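Local coordinates for glucose-inhibited division protein A-related protein, probable oxidoreductase (PDB 2CUL) that binds flavin-adenine dinucleotide in a Rossmann-type fold and is probably an oxidoreductase related to glucose-inhibited division protein A, at residues Glu17-Leu22 with Val29-Gln34; Ala11-Ala16 with Ser54-Ala59. All coordinates share one frame; numbering follows the deposited sequence.

Contact 1: Glu17-Leu22 with Val29-Gln34; sequences ETAFWL and VGLLTQ. With FAD (flavin-adenine dinucleotide), chain B.
Residues 17-22 of helix 13-24 run nearly antiparallel to strand 29-33, their axes approaching to 9.1 Å at an angle of 162°, with A19 and V29 the nearest CA pair. A19 points at the strand, and its CB lies 4.1 Å from V29 CG1 and 4.0 Å from L31 CD2, one methyl touching two strand side chains. One turn further, L22 meets V29 at about a right angle, its CB 3.6 Å from V29 CG2. V29 can serve both helix residues because CG1, anti to its backbone N (chi1 -179°), goes to A19 while CG2 takes L22. Helix 13-24 and strand 29-33 complete the beta-alpha-beta unit begun by strand 6-9, as in a Rossmann fold, with I8 packing against A19, V29 and L31. At the strand's C-terminal end the adenosine end of FAD packs on the chain: L32 CD2 is 3.7 Å from C2A of the adenine, and Q34 N approaches N3A to 3.1 Å. The Q34 side chain covers one face of this adenine, with OE1 3.2 Å above FAD C5A and CG by ribose O2B. An alanine here would remove the amide and CG, and would probably leave that face and O2B without this cover.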
loop_
_atom_site.group_PDB
_atom_site.type_symbol
_atom_site.label_atom_id
_atom_site.label_comp_id
_atom_site.label_asym_id
_atom_site.label_seq_id
_atom_site.Cartn_x
_atom_site.Cartn_y
_atom_site.Cartn_z
ATOM N N GLU A 17 4.880 3.470 5.321
ATOM C CA GLU A 17 5.571 3.206 6.579
ATOM C C GLU A 17 6.688 2.197 6.316
ATOM O O GLU A 17 7.791 2.330 6.845
ATOM C CB GLU A 17 4.609 2.653 7.634
ATOM C CG GLU A 17 5.183 2.688 9.042
ATOM C CD GLU A 17 5.298 4.103 9.583
ATOM O OE1 GLU A 17 4.251 4.763 9.751
ATOM O OE2 GLU A 17 6.435 4.554 9.842
ATOM N N THR A 18 6.402 1.187 5.498
ATOM C CA THR A 18 7.414 0.185 5.168
ATOM C C THR A 18 8.602 0.888 4.506
ATOM O O THR A 18 9.761 0.659 4.868
ATOM C CB THR A 18 6.869 -0.882 4.185
ATOM O OG1 THR A 18 5.709 -1.507 4.745
ATOM C CG2 THR A 18 7.922 -1.947 3.913
ATOM N N ALA A 19 8.304 1.748 3.538
ATOM C CA ALA A 19 9.340 2.486 2.819
ATOM C C ALA A 19 10.154 3.348 3.773
ATOM O O ALA A 19 11.379 3.433 3.664
ATOM C CB ALA A 19 8.705 3.363 1.747
ATOM N N PHE A 20 9.462 3.984 4.711
ATOM C CA PHE A 20 10.107 4.857 5.681
ATOM C C PHE A 20 11.202 4.169 6.488
ATOM O O PHE A 20 12.336 4.642 6.523
ATOM C CB PHE A 20 9.064 5.439 6.638
ATOM C CG PHE A 20 9.649 6.318 7.707
ATOM C CD1 PHE A 20 10.024 7.625 7.421
ATOM C CD2 PHE A 20 9.847 5.829 8.994
ATOM C CE1 PHE A 20 10.591 8.437 8.406
ATOM C CE2 PHE A 20 10.413 6.630 9.985
ATOM C CZ PHE A 20 10.786 7.937 9.688
ATOM N N TRP A 21 10.869 3.058 7.138
ATOM C CA TRP A 21 11.851 2.352 7.949
ATOM C C TRP A 21 12.956 1.691 7.140
ATOM O O TRP A 21 14.095 1.607 7.598
ATOM C CB TRP A 21 11.162 1.322 8.847
ATOM C CG TRP A 21 10.307 1.969 9.886
ATOM C CD1 TRP A 21 8.962 2.196 9.817
ATOM C CD2 TRP A 21 10.751 2.552 11.117
ATOM N NE1 TRP A 21 8.540 2.886 10.928
ATOM C CE2 TRP A 21 9.618 3.118 11.742
ATOM C CE3 TRP A 21 11.996 2.654 11.752
ATOM C CZ2 TRP A 21 9.693 3.778 12.975
ATOM C CZ3 TRP A 21 12.070 3.312 12.981
ATOM C CH2 TRP A 21 10.924 3.865 13.577
ATOM N N LEU A 22 12.632 1.221 5.940
ATOM C CA LEU A 22 13.647 0.599 5.104
ATOM C C LEU A 22 14.656 1.664 4.699
ATOM O O LEU A 22 15.866 1.446 4.763
ATOM C CB LEU A 22 13.022 -0.016 3.849
ATOM C CG LEU A 22 12.227 -1.310 4.047
ATOM C CD1 LEU A 22 11.578 -1.716 2.734
ATOM C CD2 LEU A 22 13.157 -2.414 4.549
ATOM N N VAL A 29 14.885 1.713 -1.849
ATOM C CA VAL A 29 13.460 1.471 -2.015
ATOM C C VAL A 29 12.793 2.244 -3.141
ATOM O O VAL A 29 13.041 3.432 -3.341
ATOM C CB VAL A 29 12.692 1.812 -0.721
ATOM C CG1 VAL A 29 11.203 1.539 -0.907
ATOM C CG2 VAL A 29 13.244 1.010 0.435
ATOM N N GLY A 30 11.937 1.541 -3.871
ATOM C CA GLY A 30 11.172 2.162 -4.930
ATOM C C GLY A 30 9.737 2.107 -4.448
ATOM O O GLY A 30 9.211 1.023 -4.195
ATOM N N LEU A 31 9.112 3.270 -4.283
ATOM C CA LEU A 31 7.729 3.339 -3.827
ATOM C C LEU A 31 6.867 3.813 -4.988
ATOM O O LEU A 31 6.848 4.998 -5.330
ATOM C CB LEU A 31 7.611 4.303 -2.642
ATOM C CG LEU A 31 6.231 4.471 -1.998
ATOM C CD1 LEU A 31 5.659 3.107 -1.601
ATOM C CD2 LEU A 31 6.366 5.367 -0.771
ATOM N N LEU A 32 6.162 2.862 -5.592
ATOM C CA LEU A 32 5.300 3.113 -6.743
ATOM C C LEU A 32 3.859 3.313 -6.294
ATOM O O LEU A 32 3.343 2.530 -5.498
ATOM C CB LEU A 32 5.405 1.915 -7.693
ATOM C CG LEU A 32 4.623 1.845 -9.005
ATOM C CD1 LEU A 32 5.270 0.788 -9.897
ATOM C CD2 LEU A 32 3.161 1.510 -8.741
ATOM N N THR A 33 3.209 4.363 -6.790
ATOM C CA THR A 33 1.826 4.616 -6.401
ATOM C C THR A 33 1.073 5.295 -7.547
ATOM O O THR A 33 1.632 6.123 -8.263
ATOM C CB THR A 33 1.796 5.443 -5.084
ATOM O OG1 THR A 33 0.584 5.167 -4.375
ATOM C CG2 THR A 33 1.920 6.936 -5.365
ATOM N N GLN A 34 -0.196 4.933 -7.733
ATOM C CA GLN A 34 -0.967 5.476 -8.849
ATOM C C GLN A 34 -1.239 6.968 -8.854
ATOM O O GLN A 34 -1.372 7.566 -9.923
ATOM C CB GLN A 34 -2.287 4.714 -9.017
ATOM C CG GLN A 34 -3.208 4.704 -7.822
ATOM C CD GLN A 34 -4.334 3.698 -7.998
ATOM O OE1 GLN A 34 -4.171 2.692 -8.689
ATOM N NE2 GLN A 34 -5.473 3.954 -7.368
HETATM P PA FAD B . -4.099 2.909 1.653
HETATM O O1A FAD B . -5.446 3.026 1.072
HETATM O O2A FAD B . -3.671 3.859 2.713
HETATM O O5B FAD B . -3.012 2.989 0.489
HETATM C C5B FAD B . -3.153 2.181 -0.681
HETATM C C4B FAD B . -2.345 2.880 -1.769
HETATM O O4B FAD B . -2.181 1.943 -2.833
HETATM C C3B FAD B . -3.033 4.118 -2.379
HETATM O O3B FAD B . -2.172 5.235 -2.421
HETATM C C2B FAD B . -3.457 3.635 -3.734
HETATM O O2B FAD B . -3.659 4.632 -4.709
HETATM C C1B FAD B . -2.348 2.639 -4.059
HETATM N N9A FAD B . -2.678 1.655 -5.088
HETATM C C8A FAD B . -3.708 0.744 -5.064
HETATM N N7A FAD B . -3.734 -0.014 -6.154
HETATM C C5A FAD B . -2.669 0.433 -6.912
HETATM C C6A FAD B . -2.172 0.030 -8.175
HETATM N N6A FAD B . -2.703 -0.939 -8.899
HETATM N N1A FAD B . -1.062 0.699 -8.664
HETATM C C2A FAD B . -0.487 1.712 -7.931
HETATM N N3A FAD B . -0.920 2.142 -6.716
HETATM C C4A FAD B . -2.010 1.473 -6.254
HETATM N N1 FAD B . -8.808 3.525 9.572
HETATM C C2 FAD B . -8.721 4.523 10.516
HETATM O O2 FAD B . -7.879 4.493 11.381
HETATM N N3 FAD B . -9.635 5.586 10.453
HETATM C C4 FAD B . -10.628 5.702 9.505
HETATM O O4 FAD B . -11.409 6.678 9.508
HETATM C C4X FAD B . -10.719 4.677 8.540
HETATM N N5 FAD B . -11.699 4.720 7.558
HETATM C C5X FAD B . -11.794 3.719 6.610
HETATM C C6 FAD B . -12.788 3.785 5.634
HETATM C C7 FAD B . -12.930 2.800 4.639
HETATM C C7M FAD B . -14.024 2.938 3.611
HETATM C C8 FAD B . -12.008 1.691 4.643
HETATM C C8M FAD B . -12.084 0.599 3.611
HETATM C C9 FAD B . -10.997 1.605 5.632
HETATM C C9A FAD B . -10.864 2.605 6.631
HETATM N N10 FAD B . -9.850 2.560 7.652
HETATM C C10 FAD B . -9.780 3.592 8.605
HETATM C "C1'" FAD B . -8.855 1.418 7.747
HETATM C "C2'" FAD B . -7.391 1.660 7.315
HETATM O "O2'" FAD B . -6.727 2.391 8.312
HETATM C "C3'" FAD B . -7.279 2.416 5.975
HETATM O "O3'" FAD B . -7.934 1.705 4.926
HETATM C "C4'" FAD B . -5.820 2.620 5.519
HETATM O "O4'" FAD B . -5.748 3.566 4.454
HETATM C "C5'" FAD B . -5.238 1.261 5.083
HETATM O "O5'" FAD B . -3.863 1.428 4.701
HETATM P P FAD B . -3.244 0.746 3.411
HETATM O O1P FAD B . -1.825 1.137 3.435
HETATM O O2P FAD B . -3.532 -0.728 3.393
HETATM O O3P FAD B . -3.997 1.391 2.188
#

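Contact 2: Ala11-Ala16 with Ser54-Ala59; sequences AGFSGA and SLLERA. With FAD (flavin-adenine dinucleotide), chain B.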
loop_
_atom_site.group_PDB
_atom_site.type_symbol
_atom_site.label_atom_id
_atom_site.label_comp_id
_atom_site.label_asym_id
_atom_site.label_seq_id
_atom_site.Cartn_x
_atom_site.Cartn_y
_atom_site.Cartn_z
ATOM N N ALA A 11 1.525 3.843 -1.822
ATOM C CA ALA A 11 2.121 4.770 -0.866
ATOM C C ALA A 11 1.119 5.197 0.195
ATOM O O ALA A 11 0.972 6.389 0.485
ATOM C CB ALA A 11 2.659 5.995 -1.599
ATOM N N GLY A 12 0.432 4.215 0.768
ATOM C CA GLY A 12 -0.546 4.491 1.800
ATOM C C GLY A 12 0.045 4.274 3.179
ATOM O O GLY A 12 1.263 4.197 3.339
ATOM N N PHE A 13 -0.813 4.151 4.182
ATOM C CA PHE A 13 -0.331 3.981 5.545
ATOM C C PHE A 13 0.604 2.802 5.781
ATOM O O PHE A 13 1.582 2.939 6.512
ATOM C CB PHE A 13 -1.518 3.946 6.511
ATOM C CG PHE A 13 -2.174 5.286 6.682
ATOM C CD1 PHE A 13 -1.760 6.154 7.691
ATOM C CD2 PHE A 13 -3.154 5.714 5.789
ATOM C CE1 PHE A 13 -2.312 7.430 7.806
ATOM C CE2 PHE A 13 -3.712 6.989 5.895
ATOM C CZ PHE A 13 -3.290 7.848 6.904
ATOM N N SER A 14 0.338 1.656 5.161
ATOM C CA SER A 14 1.217 0.508 5.365
ATOM C C SER A 14 2.430 0.545 4.439
ATOM O O SER A 14 3.552 0.312 4.874
ATOM C CB SER A 14 0.452 -0.812 5.169
ATOM O OG SER A 14 -0.052 -0.943 3.848
ATOM N N GLY A 15 2.198 0.848 3.165
ATOM C CA GLY A 15 3.283 0.895 2.199
ATOM C C GLY A 15 4.303 1.987 2.448
ATOM O O GLY A 15 5.505 1.753 2.347
ATOM N N ALA A 16 3.829 3.187 2.763
ATOM C CA ALA A 16 4.738 4.300 3.029
ATOM C C ALA A 16 5.520 4.069 4.322
ATOM O O ALA A 16 6.696 4.427 4.414
ATOM C CB ALA A 16 3.955 5.606 3.110
ATOM N N SER A 54 7.093 6.616 14.224
ATOM C CA SER A 54 6.582 6.260 12.904
ATOM C C SER A 54 6.364 7.456 11.988
ATOM O O SER A 54 6.296 8.598 12.438
ATOM C CB SER A 54 5.254 5.514 13.041
ATOM O OG SER A 54 4.275 6.337 13.661
ATOM N N LEU A 55 6.254 7.176 10.694
ATOM C CA LEU A 55 5.990 8.214 9.708
ATOM C C LEU A 55 4.623 8.792 10.061
ATOM O O LEU A 55 4.392 9.992 9.943
ATOM C CB LEU A 55 5.941 7.611 8.301
ATOM C CG LEU A 55 5.442 8.533 7.188
ATOM C CD1 LEU A 55 6.424 9.678 6.977
ATOM C CD2 LEU A 55 5.276 7.733 5.902
ATOM N N LEU A 56 3.722 7.918 10.499
ATOM C CA LEU A 56 2.376 8.325 10.884
ATOM C C LEU A 56 2.432 9.378 11.994
ATOM O O LEU A 56 1.766 10.409 11.913
ATOM C CB LEU A 56 1.575 7.100 11.348
ATOM C CG LEU A 56 0.212 7.346 12.003
ATOM C CD1 LEU A 56 -0.695 8.126 11.062
ATOM C CD2 LEU A 56 -0.415 6.002 12.374
ATOM N N GLU A 57 3.239 9.123 13.021
ATOM C CA GLU A 57 3.374 10.063 14.132
ATOM C C GLU A 57 3.992 11.380 13.673
ATOM O O GLU A 57 3.537 12.461 14.048
ATOM C CB GLU A 57 4.235 9.453 15.242
ATOM C CG GLU A 57 4.482 10.392 16.420
ATOM C CD GLU A 57 5.196 9.718 17.577
ATOM O OE1 GLU A 57 6.317 9.212 17.380
ATOM O OE2 GLU A 57 4.633 9.700 18.690
ATOM N N ARG A 58 5.032 11.287 12.852
ATOM C CA ARG A 58 5.718 12.474 12.354
ATOM C C ARG A 58 4.833 13.350 11.471
ATOM O O ARG A 58 4.964 14.573 11.473
ATOM C CB ARG A 58 6.975 12.060 11.583
ATOM C CG ARG A 58 7.970 11.278 12.429
ATOM C CD ARG A 58 8.975 10.524 11.570
ATOM N NE ARG A 58 9.769 9.589 12.362
ATOM C CZ ARG A 58 10.935 9.878 12.933
ATOM N NH1 ARG A 58 11.466 11.086 12.799
ATOM N NH2 ARG A 58 11.569 8.953 13.642
ATOM N N ALA A 59 3.926 12.727 10.723
ATOM C CA ALA A 59 3.039 13.465 9.827
ATOM C C ALA A 59 1.890 14.179 10.535
ATOM O O ALA A 59 1.303 15.110 9.993
ATOM C CB ALA A 59 2.478 12.521 8.763
HETATM P PA FAD B . -4.099 2.909 1.653
HETATM O O1A FAD B . -5.446 3.026 1.072
HETATM O O2A FAD B . -3.671 3.859 2.713
HETATM O O5B FAD B . -3.012 2.989 0.489
HETATM C C5B FAD B . -3.153 2.181 -0.681
HETATM C C4B FAD B . -2.345 2.880 -1.769
HETATM O O4B FAD B . -2.181 1.943 -2.833
HETATM C C3B FAD B . -3.033 4.118 -2.379
HETATM O O3B FAD B . -2.172 5.235 -2.421
HETATM C C2B FAD B . -3.457 3.635 -3.734
HETATM O O2B FAD B . -3.659 4.632 -4.709
HETATM C C1B FAD B . -2.348 2.639 -4.059
HETATM N N9A FAD B . -2.678 1.655 -5.088
HETATM C C8A FAD B . -3.708 0.744 -5.064
HETATM N N7A FAD B . -3.734 -0.014 -6.154
HETATM C C5A FAD B . -2.669 0.433 -6.912
HETATM C C6A FAD B . -2.172 0.030 -8.175
HETATM N N6A FAD B . -2.703 -0.939 -8.899
HETATM N N1A FAD B . -1.062 0.699 -8.664
HETATM C C2A FAD B . -0.487 1.712 -7.931
HETATM N N3A FAD B . -0.920 2.142 -6.716
HETATM C C4A FAD B . -2.010 1.473 -6.254
HETATM N N1 FAD B . -8.808 3.525 9.572
HETATM C C2 FAD B . -8.721 4.523 10.516
HETATM O O2 FAD B . -7.879 4.493 11.381
HETATM N N3 FAD B . -9.635 5.586 10.453
HETATM C C4 FAD B . -10.628 5.702 9.505
HETATM O O4 FAD B . -11.409 6.678 9.508
HETATM C C4X FAD B . -10.719 4.677 8.540
HETATM N N5 FAD B . -11.699 4.720 7.558
HETATM C C5X FAD B . -11.794 3.719 6.610
HETATM C C6 FAD B . -12.788 3.785 5.634
HETATM C C7 FAD B . -12.930 2.800 4.639
HETATM C C7M FAD B . -14.024 2.938 3.611
HETATM C C8 FAD B . -12.008 1.691 4.643
HETATM C C8M FAD B . -12.084 0.599 3.611
HETATM C C9 FAD B . -10.997 1.605 5.632
HETATM C C9A FAD B . -10.864 2.605 6.631
HETATM N N10 FAD B . -9.850 2.560 7.652
HETATM C C10 FAD B . -9.780 3.592 8.605
HETATM C "C1'" FAD B . -8.855 1.418 7.747
HETATM C "C2'" FAD B . -7.391 1.660 7.315
HETATM O "O2'" FAD B . -6.727 2.391 8.312
HETATM C "C3'" FAD B . -7.279 2.416 5.975
HETATM O "O3'" FAD B . -7.934 1.705 4.926
HETATM C "C4'" FAD B . -5.820 2.620 5.519
HETATM O "O4'" FAD B . -5.748 3.566 4.454
HETATM C "C5'" FAD B . -5.238 1.261 5.083
HETATM O "O5'" FAD B . -3.863 1.428 4.701
HETATM P P FAD B . -3.244 0.746 3.411
HETATM O O1P FAD B . -1.825 1.137 3.435
HETATM O O2P FAD B . -3.532 -0.728 3.393
HETATM O O3P FAD B . -3.997 1.391 2.188
#
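F13 and A16, one helical turn apart, each meet one leucine of the short helix 55-59. L56 CD1 comes up to the edge of the F13 ring, near its plane, 3.7 Å from CE1, while L55 CD2 rests 3.8 Å from A16 CB. Each leucine leads away from its own backbone N, CG anti to it (chi1 170° in L55, 171° in L56), and brings a single methyl to its partner. These two apolar touches make up the tight, buried part of the contact, and no hydrogen bond crosses it. Y213 stacks on the F13 ring, and L77 and F70 of helix 67-79 pack on L55 and L56 respectively. Residues 11-16 contain the last two glycines of a GxGxxG pattern, consistent with the dinucleotide-binding turn of a Rossmann fold, and the start of helix 13-24 faces the FAD diphosphate. F13 N donates to O2A at 3.2 Å. S14 grips O1P of the other phosphate twice, through its backbone N at 2.8 Å in a nearly straight bond (170°) and through OG at 2.8 Å. G12 CA lies 3.2 Å from FAD O5B, so close that a beta carbon here would collide with the cofactor. The other side of helix 55-59 turns to solvent: partly exposed E57 and exposed R58 make no contact with residues 11-16. S54 caps that helix, its OG accepting from E57 N at 3.0 Å.

From the N terminus, strand 6-9 leads through the glycine-containing turn into helix 13-24, whose first part supplies contact 2 and whose middle supplies contact 1. The chain then turns back into strand 29-33, where contact 1 closes a short loop, and runs on to helix 55-59, where contact 2 closes a much longer one. Contact 1 is therefore nested inside contact 2. Two polar bridges join them: the E17 carboxylate probably accepts from L55 N (OE2) and L56 N (OE1) at the start of helix 55-59, and T33 OG1 probably accepts from A11 N. Together they tie sheet, helix 13-24 and helix 55-59 around one FAD, contact 1 touching its adenosine and contact 2 its diphosphate.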